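Local structure of arginine--tRNA ligase (Campylobacter jejuni, 3FNR) at residues Lys5-Asn9 with Ala364-Ser368; Phe22-Lys28 with Arg64-Tyr68; Thr58-Leu62 with Ser444-Ile448; Ile340-His344 with Ile439-Phe443; Tyr402-Leu406 with Val435-Ile439. The protein catalyses the ATP-dependent joining of L-arginine to tRNA(Arg), giving arginyl-tRNA(Arg), AMP and diphosphate. The protein carries 1 engineered substitution. One frame throughout, in Å; residues are numbered along the deposited sequence.

How the contacts relate
Four of the five contacts form a continuous chain around helix 425-445, which supplies one partner to contacts 3, 4 and 5. Contacts 4 and 5 share I439, and their centres lie 6 Å apart. Contact 3 uses the C-terminal end of the same helix, where I448 N probably bonds to F443 O of contact 4, and its other partner is helix 50-65, which follows the HIGH region (39-49). Contact 2 lies at the C-terminal end of helix 50-65, touches contact 3 through H65 and L445, and holds a sulfate ion. Contact 1 is the outlier, its centre 39 Å from the centre of the chain and its nearest atoms about 9 Å from contacts 2 and 5.

Contact 1: residues Lys5-Asn9 with Ala364-Ser368; sequences KTFLN and ADLQS
K5 and N9, one turn apart on the helix that opens the modelled chain, reach over to the loop 364-368 in two different ways. The ammonium of K5 gives a hydrogen bond to the backbone carbonyl of its partner, with NZ 2.8 Å from Q367 O. The C=O...N angle is 141°, and the donor is tilted from the carbonyl plane. Nearer the root of the lysine, the amide end of Q367 lies against the chain, NE2 standing 3.6 Å from K5 CB. N9 sets its amide against the loop backbone, and both ends of that amide are bonded as well. Its CG is 3.2 Å from D365 O, while L366 CD2 touches N9 OD1 at 3.4 Å. CG lies anti to the backbone N (chi1 -175°), which carries the amide outward to the loop. A water then bridges the two segments, accepting from N9 ND2 at 2.9 Å and donating to A364 O. N9 OD1 is itself held by K430 of helix 425-445, whose NZ also binds A364 O, so one lysine secures both sides of the contact. The second shell sets the shape of the loop. D365 OD1 accepts from Q367 N at 3.1 Å, forming an Asx turn, and D427 takes both L366 N and the hydroxyl of S368. V374 of helix 371-381 touches the side chains of K5 and L8. The loop so shaped, between helices 336-353 and 371-381, is met by helix 5-17, which is thereby brought onto the helical anticodon-binding domain.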
# COMPACT_ATOMS: atom_id res chain seq x y z
N LYS A 5 -13.43 -30.80 19.84
CA LYS A 5 -14.58 -30.08 19.29
C LYS A 5 -15.23 -29.18 20.33
O LYS A 5 -15.72 -28.11 19.98
CB LYS A 5 -15.60 -31.06 18.71
CG LYS A 5 -15.26 -31.48 17.29
CD LYS A 5 -15.32 -32.99 17.15
CE LYS A 5 -16.53 -33.42 16.39
NZ LYS A 5 -16.79 -34.89 16.55
N THR A 6 -15.21 -29.61 21.59
CA THR A 6 -15.72 -28.82 22.71
C THR A 6 -14.98 -27.49 22.82
O THR A 6 -15.61 -26.44 22.98
CB THR A 6 -15.62 -29.57 24.07
OG1 THR A 6 -16.18 -30.88 23.94
CG2 THR A 6 -16.38 -28.81 25.18
N PHE A 7 -13.65 -27.55 22.73
CA PHE A 7 -12.79 -26.37 22.84
C PHE A 7 -12.99 -25.44 21.65
O PHE A 7 -13.28 -24.26 21.83
CB PHE A 7 -11.32 -26.79 22.98
CG PHE A 7 -10.37 -25.62 23.14
CD1 PHE A 7 -10.30 -24.92 24.34
CD2 PHE A 7 -9.54 -25.23 22.09
CE1 PHE A 7 -9.42 -23.84 24.50
CE2 PHE A 7 -8.65 -24.15 22.23
CZ PHE A 7 -8.60 -23.46 23.44
N LEU A 8 -12.86 -25.99 20.45
CA LEU A 8 -13.09 -25.23 19.21
C LEU A 8 -14.48 -24.60 19.13
O LEU A 8 -14.63 -23.48 18.63
CB LEU A 8 -12.84 -26.11 17.99
CG LEU A 8 -11.43 -26.66 17.71
CD1 LEU A 8 -11.48 -27.64 16.55
CD2 LEU A 8 -10.41 -25.55 17.42
N ASN A 9 -15.49 -25.30 19.64
CA ASN A 9 -16.85 -24.75 19.69
C ASN A 9 -16.92 -23.53 20.60
O ASN A 9 -17.59 -22.56 20.27
CB ASN A 9 -17.86 -25.80 20.17
CG ASN A 9 -19.28 -25.30 20.14
OD1 ASN A 9 -19.77 -24.84 19.10
ND2 ASN A 9 -19.96 -25.38 21.27
N ALA A 364 -25.95 -24.57 18.36
CA ALA A 364 -25.35 -25.84 17.93
C ALA A 364 -23.97 -26.01 18.55
O ALA A 364 -23.28 -25.02 18.80
CB ALA A 364 -25.26 -25.89 16.43
N ASP A 365 -23.57 -27.25 18.82
CA ASP A 365 -22.33 -27.50 19.54
C ASP A 365 -21.19 -28.06 18.68
O ASP A 365 -20.08 -28.24 19.18
CB ASP A 365 -22.57 -28.40 20.76
CG ASP A 365 -23.26 -29.71 20.40
OD1 ASP A 365 -23.05 -30.25 19.29
OD2 ASP A 365 -24.02 -30.21 21.26
N LEU A 366 -21.49 -28.34 17.41
CA LEU A 366 -20.49 -28.79 16.41
C LEU A 366 -19.99 -30.22 16.62
O LEU A 366 -19.06 -30.67 15.94
CB LEU A 366 -19.32 -27.80 16.33
CG LEU A 366 -19.35 -26.60 15.38
CD1 LEU A 366 -20.73 -26.19 14.93
CD2 LEU A 366 -18.62 -25.42 15.99
N GLN A 367 -20.61 -30.95 17.54
CA GLN A 367 -20.16 -32.28 17.92
C GLN A 367 -20.31 -33.31 16.78
O GLN A 367 -19.56 -34.27 16.71
CB GLN A 367 -20.88 -32.75 19.18
CG GLN A 367 -20.03 -33.58 20.13
CD GLN A 367 -18.84 -32.81 20.69
OE1 GLN A 367 -18.99 -31.74 21.28
NE2 GLN A 367 -17.65 -33.36 20.50
N SER A 368 -21.26 -33.07 15.88
CA SER A 368 -21.52 -34.01 14.78
C SER A 368 -20.61 -33.86 13.57
O SER A 368 -20.70 -34.66 12.63
CB SER A 368 -22.97 -33.90 14.32
OG SER A 368 -23.16 -32.71 13.57
O HOH W 1 -22.52 -23.97 21.40

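Contact 2: residues Phe22-Lys28 with Arg64-Tyr68; sequences FTKGEKK and RHLGY. With SO4 (sulfate ion), chain B.
G67 and K28 meet where a Schellman motif ends helix 50-65, the helix of the beta-alpha-beta crossover that links parallel strands 31-35 and 69-76 of the catalytic domain. G67 takes a positive phi of 94°, and its N bonds back to R64 O. The loop 22-28, which leads into the first of those strands, runs along this helix end and uses the carbonyls it offers. G25 N donates to H65 O at 3.1 Å, in the carbonyl plane and on a lone pair, and a water spans H65 O and G25 O. Further on, K28 N reaches G67 O at 2.9 Å. The side chain of H65 faces the start of the loop: NE2 donates, almost in the ring plane, to T23 OG1 at 2.7 Å, and that hydroxyl in turn donates to F22 O. One face of the imidazole is lined by K24, whose CG makes a CH-pi contact 3.8 Å from the ring centroid. K28 does most to close the other end. Its chi1 of -59° sets CG over the middle of the Y68 ring, 3.6 Å from the centroid; bends at chi2 and chi4 then turn the rest of the chain, bringing NZ back to the helix end. There NZ donates to L66 O at 3.0 Å, to E26 O, and to a sulfate, probably from the crystallisation liquor, that K384 also binds. The anion's other grip within the loop is a backbone one, E26 N to sulfate O2 at 2.6 Å.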
# COMPACT_ATOMS: atom_id res chain seq x y z
N PHE A 22 -13.24 -10.44 16.24
CA PHE A 22 -12.61 -11.71 15.86
C PHE A 22 -11.23 -11.47 15.27
O PHE A 22 -11.09 -10.71 14.30
CB PHE A 22 -13.51 -12.46 14.86
CG PHE A 22 -12.90 -13.73 14.31
CD1 PHE A 22 -12.54 -14.79 15.14
CD2 PHE A 22 -12.73 -13.89 12.93
CE1 PHE A 22 -12.00 -15.96 14.63
CE2 PHE A 22 -12.20 -15.06 12.40
CZ PHE A 22 -11.84 -16.10 13.25
N THR A 23 -10.24 -12.11 15.90
CA THR A 23 -8.80 -12.05 15.58
C THR A 23 -8.08 -10.73 15.91
O THR A 23 -6.86 -10.63 15.72
CB THR A 23 -8.45 -12.52 14.14
OG1 THR A 23 -8.96 -11.59 13.18
CG2 THR A 23 -9.01 -13.91 13.86
N LYS A 24 -8.82 -9.75 16.42
CA LYS A 24 -8.23 -8.50 16.89
C LYS A 24 -7.32 -8.74 18.09
O LYS A 24 -7.65 -9.52 18.99
CB LYS A 24 -9.31 -7.47 17.24
CG LYS A 24 -9.88 -6.75 16.02
CD LYS A 24 -10.67 -5.52 16.37
CE LYS A 24 -11.10 -4.80 15.10
NZ LYS A 24 -12.28 -3.93 15.35
N GLY A 25 -6.16 -8.09 18.09
CA GLY A 25 -5.22 -8.20 19.20
C GLY A 25 -5.46 -7.11 20.23
O GLY A 25 -6.04 -6.07 19.93
N GLU A 26 -5.01 -7.37 21.46
CA GLU A 26 -4.98 -6.38 22.53
C GLU A 26 -3.94 -5.30 22.20
O GLU A 26 -3.04 -5.53 21.37
CB GLU A 26 -4.61 -7.03 23.87
CG GLU A 26 -5.52 -8.17 24.32
CD GLU A 26 -4.89 -9.03 25.42
OE1 GLU A 26 -4.44 -8.47 26.44
OE2 GLU A 26 -4.85 -10.27 25.25
N LYS A 27 -4.08 -4.14 22.85
CA LYS A 27 -3.17 -3.01 22.70
C LYS A 27 -1.72 -3.46 22.87
O LYS A 27 -1.39 -4.12 23.85
CB LYS A 27 -3.52 -1.90 23.70
CG LYS A 27 -2.71 -0.60 23.58
CD LYS A 27 -1.72 -0.44 24.74
CE LYS A 27 -1.03 0.93 24.74
NZ LYS A 27 -1.97 2.07 25.03
N LYS A 28 -0.89 -3.13 21.89
CA LYS A 28 0.50 -3.55 21.88
C LYS A 28 1.39 -2.40 22.35
O LYS A 28 0.95 -1.25 22.44
CB LYS A 28 0.93 -3.97 20.47
CG LYS A 28 0.14 -5.12 19.87
CD LYS A 28 0.75 -6.47 20.23
CE LYS A 28 -0.03 -7.60 19.59
NZ LYS A 28 -1.34 -7.80 20.25
N ARG A 64 -2.93 -2.30 12.70
CA ARG A 64 -4.00 -1.72 13.51
C ARG A 64 -4.93 -2.79 14.08
O ARG A 64 -5.28 -2.74 15.26
CB ARG A 64 -4.79 -0.68 12.71
CG ARG A 64 -4.49 0.76 13.10
CD ARG A 64 -3.68 1.54 12.07
NE ARG A 64 -4.53 2.26 11.14
CZ ARG A 64 -4.20 3.39 10.50
NH1 ARG A 64 -3.02 3.97 10.68
NH2 ARG A 64 -5.07 3.94 9.66
N HIS A 65 -5.28 -3.77 13.25
CA HIS A 65 -6.13 -4.90 13.65
C HIS A 65 -5.53 -5.64 14.84
O HIS A 65 -6.22 -5.99 15.80
CB HIS A 65 -6.30 -5.86 12.46
CG HIS A 65 -7.20 -7.03 12.73
ND1 HIS A 65 -8.57 -6.95 12.68
CD2 HIS A 65 -6.90 -8.32 13.03
CE1 HIS A 65 -9.09 -8.14 12.94
NE2 HIS A 65 -8.10 -8.99 13.17
N LEU A 66 -4.21 -5.82 14.78
CA LEU A 66 -3.49 -6.56 15.80
C LEU A 66 -3.18 -5.74 17.06
O LEU A 66 -2.60 -6.26 18.01
CB LEU A 66 -2.21 -7.17 15.20
CG LEU A 66 -2.44 -8.15 14.04
CD1 LEU A 66 -1.12 -8.53 13.44
CD2 LEU A 66 -3.21 -9.41 14.47
N GLY A 67 -3.58 -4.47 17.06
CA GLY A 67 -3.46 -3.63 18.24
C GLY A 67 -2.20 -2.79 18.30
O GLY A 67 -1.89 -2.22 19.35
N TYR A 68 -1.47 -2.73 17.19
CA TYR A 68 -0.28 -1.89 17.13
C TYR A 68 -0.68 -0.45 16.81
O TYR A 68 -1.60 -0.22 16.02
CB TYR A 68 0.71 -2.42 16.08
CG TYR A 68 1.28 -3.78 16.42
CD1 TYR A 68 0.67 -4.94 15.96
CD2 TYR A 68 2.44 -3.90 17.19
CE1 TYR A 68 1.19 -6.20 16.28
CE2 TYR A 68 2.97 -5.16 17.51
CZ TYR A 68 2.33 -6.30 17.05
OH TYR A 68 2.82 -7.55 17.35
S SO4 B . -3.14 -10.84 21.64
O1 SO4 B . -2.52 -11.31 22.88
O2 SO4 B . -3.55 -9.45 21.83
O3 SO4 B . -2.16 -10.92 20.56
O4 SO4 B . -4.31 -11.64 21.30
O HOH W 2 -7.23 -4.31 18.09

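Contact 3: residues Thr58-Leu62 with Ser444-Ile448; sequences TLTRL and SLMGI
R61 lies across the end of helix 425-445, its aliphatic part along L445 O and its guanidinium over G447. Its CB stands 3.6 Å from L445 O, and the same oxygen is approached more closely by CD, at 3.3 Å, as the extended chain passes alongside it. NE then turns to its own helix, forming a salt bridge with D57. At the guanidinium, CZ lies over G447, with the glycine CA 3.8 Å away and above the centre of the plane. NH1 comes obliquely to within 3.3 Å of S444 O, while NH2 is bonded to the carbonyl of K159. The bonds to D57 and K159 probably fix the rotation of the group, and its flat face is laid on the glycine. That glycine is the C-prime residue of a Schellman motif: with positive phi, it ends the helix as I448 N bonds to F443 O and G447 N more weakly to S444 O. The motif belongs to the last helix of the anticodon-binding domain, whereas R61 comes from helix 50-65 of the catalytic domain. Beside the arginine the junction turns apolar, L62 CD1 meeting L445 CD1 at 3.9 Å, the two side chains nearly perpendicular. T58, one turn earlier, presents its methyl to the same carbonyl that R61 passes, CG2 being 3.3 Å from L445 O. CG2 is anti to the backbone N (chi1 of OG1 -52°), and OG1 is bonded to V54 O and R309 and accepts at 2.7 Å from a water that also donates to M446 O.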
# COMPACT_ATOMS: atom_id res chain seq x y z
N THR A 58 -2.05 -2.60 3.37
CA THR A 58 -2.40 -3.87 3.98
C THR A 58 -1.63 -4.01 5.29
O THR A 58 -2.23 -4.28 6.32
CB THR A 58 -2.16 -5.06 3.03
OG1 THR A 58 -2.81 -4.80 1.78
CG2 THR A 58 -2.74 -6.33 3.61
N LEU A 59 -0.32 -3.74 5.26
CA LEU A 59 0.50 -3.71 6.49
C LEU A 59 -0.13 -2.84 7.58
O LEU A 59 -0.23 -3.26 8.74
CB LEU A 59 1.89 -3.15 6.19
CG LEU A 59 3.18 -3.80 6.71
CD1 LEU A 59 4.16 -2.71 7.06
CD2 LEU A 59 3.00 -4.75 7.90
N THR A 60 -0.53 -1.62 7.20
CA THR A 60 -1.18 -0.68 8.11
C THR A 60 -2.45 -1.25 8.72
O THR A 60 -2.60 -1.26 9.95
CB THR A 60 -1.51 0.64 7.40
OG1 THR A 60 -0.32 1.14 6.77
CG2 THR A 60 -2.00 1.66 8.39
N ARG A 61 -3.36 -1.73 7.87
CA ARG A 61 -4.63 -2.30 8.32
C ARG A 61 -4.40 -3.48 9.24
O ARG A 61 -5.10 -3.65 10.24
CB ARG A 61 -5.46 -2.77 7.12
CG ARG A 61 -6.08 -1.66 6.28
CD ARG A 61 -6.69 -2.26 5.02
NE ARG A 61 -7.23 -1.26 4.10
CZ ARG A 61 -8.49 -0.84 4.11
NH1 ARG A 61 -9.35 -1.33 5.00
NH2 ARG A 61 -8.89 0.06 3.22
N LEU A 62 -3.40 -4.30 8.90
CA LEU A 62 -3.06 -5.47 9.69
C LEU A 62 -2.48 -5.08 11.04
O LEU A 62 -2.94 -5.57 12.08
CB LEU A 62 -2.11 -6.38 8.91
CG LEU A 62 -1.66 -7.69 9.56
CD1 LEU A 62 -2.82 -8.58 9.99
CD2 LEU A 62 -0.77 -8.40 8.59
N SER A 444 -11.12 -7.90 4.50
CA SER A 444 -11.22 -6.49 4.88
C SER A 444 -9.87 -5.85 5.19
O SER A 444 -9.68 -4.65 4.97
CB SER A 444 -12.18 -6.29 6.06
OG SER A 444 -11.62 -6.78 7.27
N LEU A 445 -8.93 -6.67 5.67
CA LEU A 445 -7.55 -6.23 5.93
C LEU A 445 -6.77 -6.03 4.64
O LEU A 445 -5.73 -5.37 4.63
CB LEU A 445 -6.82 -7.23 6.84
CG LEU A 445 -7.46 -7.50 8.21
CD1 LEU A 445 -6.64 -8.51 9.02
CD2 LEU A 445 -7.67 -6.20 9.00
N MET A 446 -7.29 -6.61 3.56
CA MET A 446 -6.77 -6.40 2.20
C MET A 446 -7.55 -5.30 1.48
O MET A 446 -7.34 -5.07 0.29
CB MET A 446 -6.85 -7.70 1.39
CG MET A 446 -5.98 -8.86 1.87
SD MET A 446 -6.24 -10.38 0.92
CE MET A 446 -5.90 -9.88 -0.75
N GLY A 447 -8.45 -4.62 2.19
CA GLY A 447 -9.28 -3.57 1.60
C GLY A 447 -10.31 -4.07 0.60
O GLY A 447 -10.71 -3.36 -0.32
N ILE A 448 -10.73 -5.32 0.79
CA ILE A 448 -11.73 -5.97 -0.05
C ILE A 448 -12.94 -6.30 0.81
O ILE A 448 -12.81 -6.91 1.88
CB ILE A 448 -11.16 -7.28 -0.66
CG1 ILE A 448 -9.95 -6.98 -1.56
CG2 ILE A 448 -12.24 -8.05 -1.42
CD1 ILE A 448 -9.22 -8.20 -2.09
O HOH W 3 -4.19 -5.76 -0.29

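Contact 4: residues Ile340-His344 with Ile439-Phe443; sequences INYAH and IKTAF
I439 is the main bump of this helix-to-helix contact, and I340, A343 and H344 make the hollow that receives it. Both segments belong to the helical DALR anticodon-binding domain, where helices 336-353 and 425-445 run roughly antiparallel here, at 142° with 10.9 Å between the axes of the short segments. The two branches of the isoleucine divide the hollow. CG2 rests between I340 CG2, at 3.8 Å, and the CB of H344, while the longer arm, extended at chi2 (171°), brings CD1 to 3.7 Å from A343 CB. One turn further along, F443 supplies a second, flatter bump. Its ring tip leans obliquely on I340, CZ lying 3.6 Å from I340 CG2, so that this one methyl fills the notch that F443 and I439 make. N341 closes the rim of this ring: its OD1 lies near the ring plane, 3.5 Å from F443 CE1, with amide and ring planes 62° apart. The oxygen is not idle, for it accepts from the backbone N of K451, and the carbonyl of that same residue takes ND1 of H344. N341 and H344 are therefore both tied to K451 of the C-terminal tail. F410 and H411 of helix 398-416 also touch A343. At the outer margin of the hollow, H344 NE2 comes to 4.1 Å from the CB of K440.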
# COMPACT_ATOMS: atom_id res chain seq x y z
N ILE A 340 -12.78 -17.02 -3.88
CA ILE A 340 -12.89 -16.73 -2.45
C ILE A 340 -14.24 -16.07 -2.17
O ILE A 340 -14.95 -16.49 -1.25
CB ILE A 340 -11.70 -15.88 -1.91
CG1 ILE A 340 -10.39 -16.67 -2.04
CG2 ILE A 340 -11.93 -15.51 -0.46
CD1 ILE A 340 -9.13 -15.82 -2.07
N ASN A 341 -14.61 -15.06 -2.96
CA ASN A 341 -15.93 -14.42 -2.85
C ASN A 341 -17.08 -15.41 -3.05
O ASN A 341 -18.11 -15.32 -2.37
CB ASN A 341 -16.09 -13.27 -3.87
CG ASN A 341 -15.77 -11.90 -3.28
OD1 ASN A 341 -15.98 -11.64 -2.09
ND2 ASN A 341 -15.26 -11.00 -4.12
N TYR A 342 -16.89 -16.35 -3.97
CA TYR A 342 -17.89 -17.39 -4.25
C TYR A 342 -18.15 -18.25 -3.02
O TYR A 342 -19.30 -18.58 -2.74
CB TYR A 342 -17.49 -18.25 -5.46
CG TYR A 342 -18.61 -19.15 -5.95
CD1 TYR A 342 -19.92 -18.69 -6.01
CD2 TYR A 342 -18.34 -20.46 -6.36
CE1 TYR A 342 -20.95 -19.52 -6.45
CE2 TYR A 342 -19.37 -21.29 -6.80
CZ TYR A 342 -20.67 -20.81 -6.84
OH TYR A 342 -21.69 -21.62 -7.28
N ALA A 343 -17.10 -18.58 -2.27
CA ALA A 343 -17.22 -19.30 -1.00
C ALA A 343 -18.12 -18.55 -0.03
O ALA A 343 -19.06 -19.12 0.52
CB ALA A 343 -15.86 -19.54 -0.40
N HIS A 344 -17.84 -17.25 0.14
CA HIS A 344 -18.59 -16.38 1.02
C HIS A 344 -20.06 -16.24 0.60
O HIS A 344 -20.96 -16.32 1.44
CB HIS A 344 -17.92 -15.00 1.08
CG HIS A 344 -18.49 -14.09 2.13
ND1 HIS A 344 -19.51 -13.20 1.86
CD2 HIS A 344 -18.21 -13.96 3.44
CE1 HIS A 344 -19.82 -12.55 2.97
NE2 HIS A 344 -19.05 -13.00 3.94
N ILE A 439 -13.34 -15.26 6.06
CA ILE A 439 -13.18 -14.72 4.70
C ILE A 439 -13.32 -13.20 4.74
O ILE A 439 -12.43 -12.47 4.28
CB ILE A 439 -14.16 -15.39 3.70
CG1 ILE A 439 -13.68 -16.82 3.39
CG2 ILE A 439 -14.27 -14.59 2.41
CD1 ILE A 439 -14.65 -17.65 2.60
N LYS A 440 -14.41 -12.75 5.37
CA LYS A 440 -14.74 -11.33 5.52
C LYS A 440 -13.67 -10.55 6.28
O LYS A 440 -13.23 -9.49 5.82
CB LYS A 440 -16.10 -11.19 6.21
CG LYS A 440 -16.53 -9.75 6.46
CD LYS A 440 -18.03 -9.63 6.46
CE LYS A 440 -18.58 -9.50 7.86
NZ LYS A 440 -18.58 -8.07 8.26
N THR A 441 -13.26 -11.07 7.43
CA THR A 441 -12.20 -10.47 8.23
C THR A 441 -10.90 -10.30 7.42
O THR A 441 -10.45 -9.18 7.22
CB THR A 441 -11.95 -11.27 9.52
OG1 THR A 441 -13.17 -11.33 10.28
CG2 THR A 441 -10.85 -10.63 10.37
N ALA A 442 -10.35 -11.41 6.93
CA ALA A 442 -9.08 -11.38 6.20
C ALA A 442 -9.14 -10.47 4.97
O ALA A 442 -8.22 -9.67 4.75
CB ALA A 442 -8.66 -12.78 5.81
N PHE A 443 -10.22 -10.61 4.19
CA PHE A 443 -10.47 -9.75 3.03
C PHE A 443 -10.48 -8.27 3.38
O PHE A 443 -9.93 -7.46 2.65
CB PHE A 443 -11.79 -10.10 2.35
CG PHE A 443 -11.65 -10.80 1.02
CD1 PHE A 443 -12.77 -11.28 0.37
CD2 PHE A 443 -10.40 -10.97 0.43
CE1 PHE A 443 -12.67 -11.92 -0.86
CE2 PHE A 443 -10.28 -11.61 -0.80
CZ PHE A 443 -11.41 -12.08 -1.45

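Contact 5: residues Tyr402-Leu406 with Val435-Ile439; sequences YLKNL and VALSI
Y402 is the one flat side chain in the contact, and it meets S438 at its edge: the serine CB lies near the ring plane, 3.6 Å from the hydroxyl oxygen OH. CG is anti to the backbone N (chi1 167°), which sends the phenol across to helix 425-445, and L383 and V386 of helix 383-393 also touch it. The two hydroxyls do not pair with each other. OH of Y402 is bonded to the carbonyl of E379 and OG of S438 to that of A380, so two buried polar groups are satisfied by successive carbonyls close to the C-terminal end of helix 371-381. Around this polar point the packing is aliphatic. L406 faces the partner helix directly and splits its methyls, CD2 going to S438 CB at 3.8 Å and to I439 CG1 at 4.1 Å, while CD1 reaches V435 CG1 at 4.2 Å. L406 and V435 run alongside each other, pointing opposite ways. On the next turn back, L403 lays CD1 against the backbone, 3.9 Å from I439 CA, and so packs on main chain more closely than on the isoleucine side chain. The axes of the short segments pass 10.9 Å apart in a nearly antiparallel run, at 154°. This face lies within the anticodon-binding helical bundle. Helix 371-381 adds L376 beside both L406 and V435, helix 336-353 presses I340 on L403, and F22, from the loop ahead of strand 31-35 of the catalytic domain, touches S438.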
# COMPACT_ATOMS: atom_id res chain seq x y z
N TYR A 402 -3.78 -18.07 2.79
CA TYR A 402 -4.72 -18.60 3.77
C TYR A 402 -6.11 -18.68 3.16
O TYR A 402 -6.80 -19.70 3.26
CB TYR A 402 -4.75 -17.71 5.03
CG TYR A 402 -5.90 -18.01 5.98
CD1 TYR A 402 -5.81 -19.04 6.91
CD2 TYR A 402 -7.08 -17.26 5.94
CE1 TYR A 402 -6.88 -19.33 7.78
CE2 TYR A 402 -8.14 -17.55 6.79
CZ TYR A 402 -8.04 -18.58 7.70
OH TYR A 402 -9.10 -18.84 8.55
N LEU A 403 -6.49 -17.59 2.51
CA LEU A 403 -7.82 -17.40 1.97
C LEU A 403 -8.09 -18.35 0.81
O LEU A 403 -9.18 -18.92 0.70
CB LEU A 403 -7.96 -15.96 1.53
CG LEU A 403 -9.07 -15.09 2.10
CD1 LEU A 403 -9.53 -15.52 3.49
CD2 LEU A 403 -8.57 -13.66 2.10
N LYS A 404 -7.08 -18.49 -0.06
CA LYS A 404 -7.10 -19.44 -1.17
C LYS A 404 -7.40 -20.86 -0.69
O LYS A 404 -8.30 -21.52 -1.21
CB LYS A 404 -5.75 -19.46 -1.88
CG LYS A 404 -5.72 -18.76 -3.21
CD LYS A 404 -4.49 -19.18 -4.03
CE LYS A 404 -3.18 -18.85 -3.32
NZ LYS A 404 -1.97 -19.20 -4.13
N ASN A 405 -6.62 -21.31 0.28
CA ASN A 405 -6.77 -22.65 0.82
C ASN A 405 -8.10 -22.83 1.56
O ASN A 405 -8.73 -23.88 1.45
CB ASN A 405 -5.59 -22.99 1.72
CG ASN A 405 -4.28 -23.05 0.96
OD1 ASN A 405 -4.22 -23.50 -0.19
ND2 ASN A 405 -3.21 -22.60 1.61
N LEU A 406 -8.52 -21.81 2.29
CA LEU A 406 -9.79 -21.87 3.02
C LEU A 406 -10.99 -21.94 2.07
O LEU A 406 -11.96 -22.65 2.34
CB LEU A 406 -9.93 -20.66 3.94
CG LEU A 406 -11.19 -20.49 4.80
CD1 LEU A 406 -11.35 -21.63 5.80
CD2 LEU A 406 -11.12 -19.18 5.54
N VAL A 435 -16.65 -19.76 8.72
CA VAL A 435 -15.87 -19.66 7.48
C VAL A 435 -16.13 -18.31 6.78
O VAL A 435 -15.19 -17.63 6.37
CB VAL A 435 -16.16 -20.84 6.52
CG1 VAL A 435 -15.38 -20.72 5.21
CG2 VAL A 435 -15.84 -22.18 7.20
N ALA A 436 -17.40 -17.93 6.69
CA ALA A 436 -17.77 -16.64 6.13
C ALA A 436 -17.11 -15.49 6.89
O ALA A 436 -16.69 -14.50 6.28
CB ALA A 436 -19.29 -16.48 6.14
N LEU A 437 -16.99 -15.63 8.21
CA LEU A 437 -16.42 -14.60 9.07
C LEU A 437 -14.91 -14.44 8.86
O LEU A 437 -14.42 -13.31 8.81
CB LEU A 437 -16.74 -14.88 10.54
CG LEU A 437 -16.20 -13.91 11.61
CD1 LEU A 437 -16.70 -12.48 11.41
CD2 LEU A 437 -16.50 -14.42 13.00
N SER A 438 -14.20 -15.56 8.72
CA SER A 438 -12.77 -15.54 8.41
C SER A 438 -12.48 -14.95 7.03
O SER A 438 -11.51 -14.21 6.87
CB SER A 438 -12.19 -16.95 8.49
OG SER A 438 -12.27 -17.43 9.81
N ILE A 439 -13.34 -15.26 6.06
CA ILE A 439 -13.18 -14.72 4.70
C ILE A 439 -13.32 -13.20 4.74
O ILE A 439 -12.43 -12.47 4.28
CB ILE A 439 -14.16 -15.39 3.70
CG1 ILE A 439 -13.68 -16.82 3.39
CG2 ILE A 439 -14.27 -14.59 2.41
CD1 ILE A 439 -14.65 -17.65 2.60